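Local coordinates for metallo-beta-lactamase family protein (Thermus thermophilus, PDB 2ZO4) that binds two zinc ions in a metallo-beta-lactamase fold and probably acts as a hydrolase, on a substrate that is not established, at residues P73-L78 / A188-L193. Residues are numbered along the deposited sequence; the frame is centred on the assembly and turned at random.
Sequences PDHYGL and AGDALL. With ZN (zinc ion), chain C; ZN (zinc ion), chain B.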
loop_
_atom_site.group_PDB
_atom_site.type_symbol
_atom_site.label_atom_id
_atom_site.label_comp_id
_atom_site.label_asym_id
_atom_site.label_seq_id
_atom_site.Cartn_x
_atom_site.Cartn_y
_atom_site.Cartn_z
ATOM N N PRO A 73 4.929 1.122 5.952
ATOM C CA PRO A 73 6.303 1.018 6.456
ATOM C C PRO A 73 7.207 0.083 5.644
ATOM O O PRO A 73 8.388 0.371 5.478
ATOM C CB PRO A 73 6.120 0.484 7.885
ATOM C CG PRO A 73 4.740 -0.096 7.916
ATOM C CD PRO A 73 3.940 0.738 6.976
ATOM N N ASP A 74 6.645 -1.012 5.136
ATOM C CA ASP A 74 7.391 -1.985 4.326
ATOM C C ASP A 74 7.853 -1.470 2.952
ATOM O O ASP A 74 8.647 -2.125 2.278
ATOM C CB ASP A 74 6.597 -3.296 4.186
ATOM C CG ASP A 74 5.175 -3.087 3.673
ATOM O OD1 ASP A 74 4.512 -2.099 4.069
ATOM O OD2 ASP A 74 4.712 -3.933 2.876
ATOM N N HIS A 75 7.359 -0.304 2.544
ATOM C CA HIS A 75 7.722 0.296 1.255
ATOM C C HIS A 75 8.443 1.634 1.450
ATOM O O HIS A 75 9.303 2.016 0.659
ATOM C CB HIS A 75 6.464 0.496 0.397
ATOM C CG HIS A 75 5.718 -0.773 0.113
ATOM N ND1 HIS A 75 5.814 -1.446 -1.087
ATOM C CD2 HIS A 75 4.865 -1.495 0.877
ATOM C CE1 HIS A 75 5.057 -2.527 -1.050
ATOM N NE2 HIS A 75 4.470 -2.581 0.132
ATOM N N TYR A 76 8.105 2.310 2.541
ATOM C CA TYR A 76 8.453 3.709 2.779
ATOM C C TYR A 76 9.532 3.864 3.860
ATOM O O TYR A 76 10.153 4.925 3.976
ATOM C CB TYR A 76 7.152 4.412 3.166
ATOM C CG TYR A 76 7.173 5.816 3.740
ATOM C CD1 TYR A 76 6.766 6.905 2.973
ATOM C CD2 TYR A 76 7.488 6.041 5.080
ATOM C CE1 TYR A 76 6.727 8.193 3.513
ATOM C CE2 TYR A 76 7.465 7.320 5.622
ATOM C CZ TYR A 76 7.080 8.388 4.839
ATOM O OH TYR A 76 7.045 9.647 5.391
ATOM N N GLY A 77 9.762 2.794 4.623
ATOM C CA GLY A 77 10.590 2.833 5.835
ATOM C C GLY A 77 12.026 3.324 5.711
ATOM O O GLY A 77 12.517 4.018 6.597
ATOM N N LEU A 78 12.707 2.967 4.628
ATOM C CA LEU A 78 14.089 3.414 4.427
ATOM C C LEU A 78 14.261 4.639 3.519
ATOM O O LEU A 78 15.391 5.062 3.260
ATOM C CB LEU A 78 14.986 2.263 3.954
ATOM C CG LEU A 78 15.390 1.197 4.983
ATOM C CD1 LEU A 78 16.294 0.152 4.343
ATOM C CD2 LEU A 78 16.075 1.818 6.198
ATOM N N ALA A 188 3.198 -2.858 -9.783
ATOM C CA ALA A 188 1.855 -2.614 -9.263
ATOM C C ALA A 188 1.790 -2.128 -7.819
ATOM O O ALA A 188 0.736 -1.681 -7.372
ATOM C CB ALA A 188 0.996 -3.870 -9.432
ATOM N N GLY A 189 2.905 -2.214 -7.094
ATOM C CA GLY A 189 2.901 -1.952 -5.651
ATOM C C GLY A 189 1.929 -2.897 -4.970
ATOM O O GLY A 189 1.897 -4.082 -5.285
ATOM N N ASP A 190 1.117 -2.373 -4.057
ATOM C CA ASP A 190 0.087 -3.180 -3.414
ATOM C C ASP A 190 -1.324 -2.904 -3.937
ATOM O O ASP A 190 -2.298 -3.173 -3.246
ATOM C CB ASP A 190 0.126 -3.004 -1.892
ATOM C CG ASP A 190 1.405 -3.532 -1.262
ATOM O OD1 ASP A 190 2.292 -4.043 -1.981
ATOM O OD2 ASP A 190 1.522 -3.417 -0.027
ATOM N N ALA A 191 -1.440 -2.367 -5.151
ATOM C CA ALA A 191 -2.755 -2.146 -5.765
ATOM C C ALA A 191 -3.361 -3.470 -6.241
ATOM O O ALA A 191 -4.579 -3.583 -6.439
ATOM C CB ALA A 191 -2.641 -1.164 -6.935
ATOM N N LEU A 192 -2.485 -4.459 -6.417
ATOM C CA LEU A 192 -2.829 -5.774 -6.934
ATOM C C LEU A 192 -1.848 -6.781 -6.336
ATOM O O LEU A 192 -0.647 -6.514 -6.273
ATOM C CB LEU A 192 -2.694 -5.773 -8.463
ATOM C CG LEU A 192 -3.590 -6.652 -9.338
ATOM C CD1 LEU A 192 -5.015 -6.122 -9.367
ATOM C CD2 LEU A 192 -3.032 -6.719 -10.750
ATOM N N LEU A 193 -2.363 -7.921 -5.882
ATOM C CA LEU A 193 -1.534 -9.037 -5.409
ATOM C C LEU A 193 -2.118 -10.345 -5.931
ATOM O O LEU A 193 -3.325 -10.431 -6.149
ATOM C CB LEU A 193 -1.472 -9.072 -3.876
ATOM C CG LEU A 193 -0.834 -7.916 -3.092
ATOM C CD1 LEU A 193 -1.042 -8.113 -1.597
ATOM C CD2 LEU A 193 0.651 -7.759 -3.414
HETATM ZN ZN ZN C . 3.182 -3.830 1.136
HETATM ZN ZN ZN B . 0.815 -1.567 1.611
HETATM O O HOH W 1 2.148 -2.797 2.476
#
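H75 and D190 approach from opposite directions and meet at a zinc ion, a compact example of how the metallo-beta-lactamase fold joins segments far apart in sequence through shared metals. H75 NE2 and D190 OD2 each bind the zinc of chain C at 2.1 Å. These two ligand atoms are 3.1 Å apart because both coordinate the metal; no hydrogen bond joins them. The imidazole and carboxylate planes stand 79° apart, nearly perpendicular, with D190 OD1 lying 3.3 Å from H75 CE1. The third ligand is D74 OD2, at 2.3 Å from this zinc, and H233 completes the protein share of the site. D74 keeps CG on the side between N and C (chi1 53°), and the further turn of the carboxylate gives OD2 to this zinc while OD1 accepts a weak hydrogen bond from the water. That water lies 2.0 Å from the zinc of chain C and bridges to the zinc of chain B, which also takes D190 OD2 at a longer 2.6 Å. D190 is thus the metal-bridging aspartate of the superfamily, and the zinc between them probably offsets the like charges of the D74 and D190 carboxylates. H70, H72 and H171 fill the chain B site; D74 and H75 close the HxHxDH motif that H70 and H72 begin.

In the second shell, D37 accepts a hydrogen bond from H75 ND1, which restrains the ring's rotation and would be expected to make NE2 a stronger electron-pair donor to zinc. D190 is placed by the type II' turn A188-A191, in which G189 adopts a positive phi of 58°. The D74 and H75 side chains touch V22 of strand 21-29; the zinc pair, gripped by buried residues, links helix 73-76 to the end of strand 185-189.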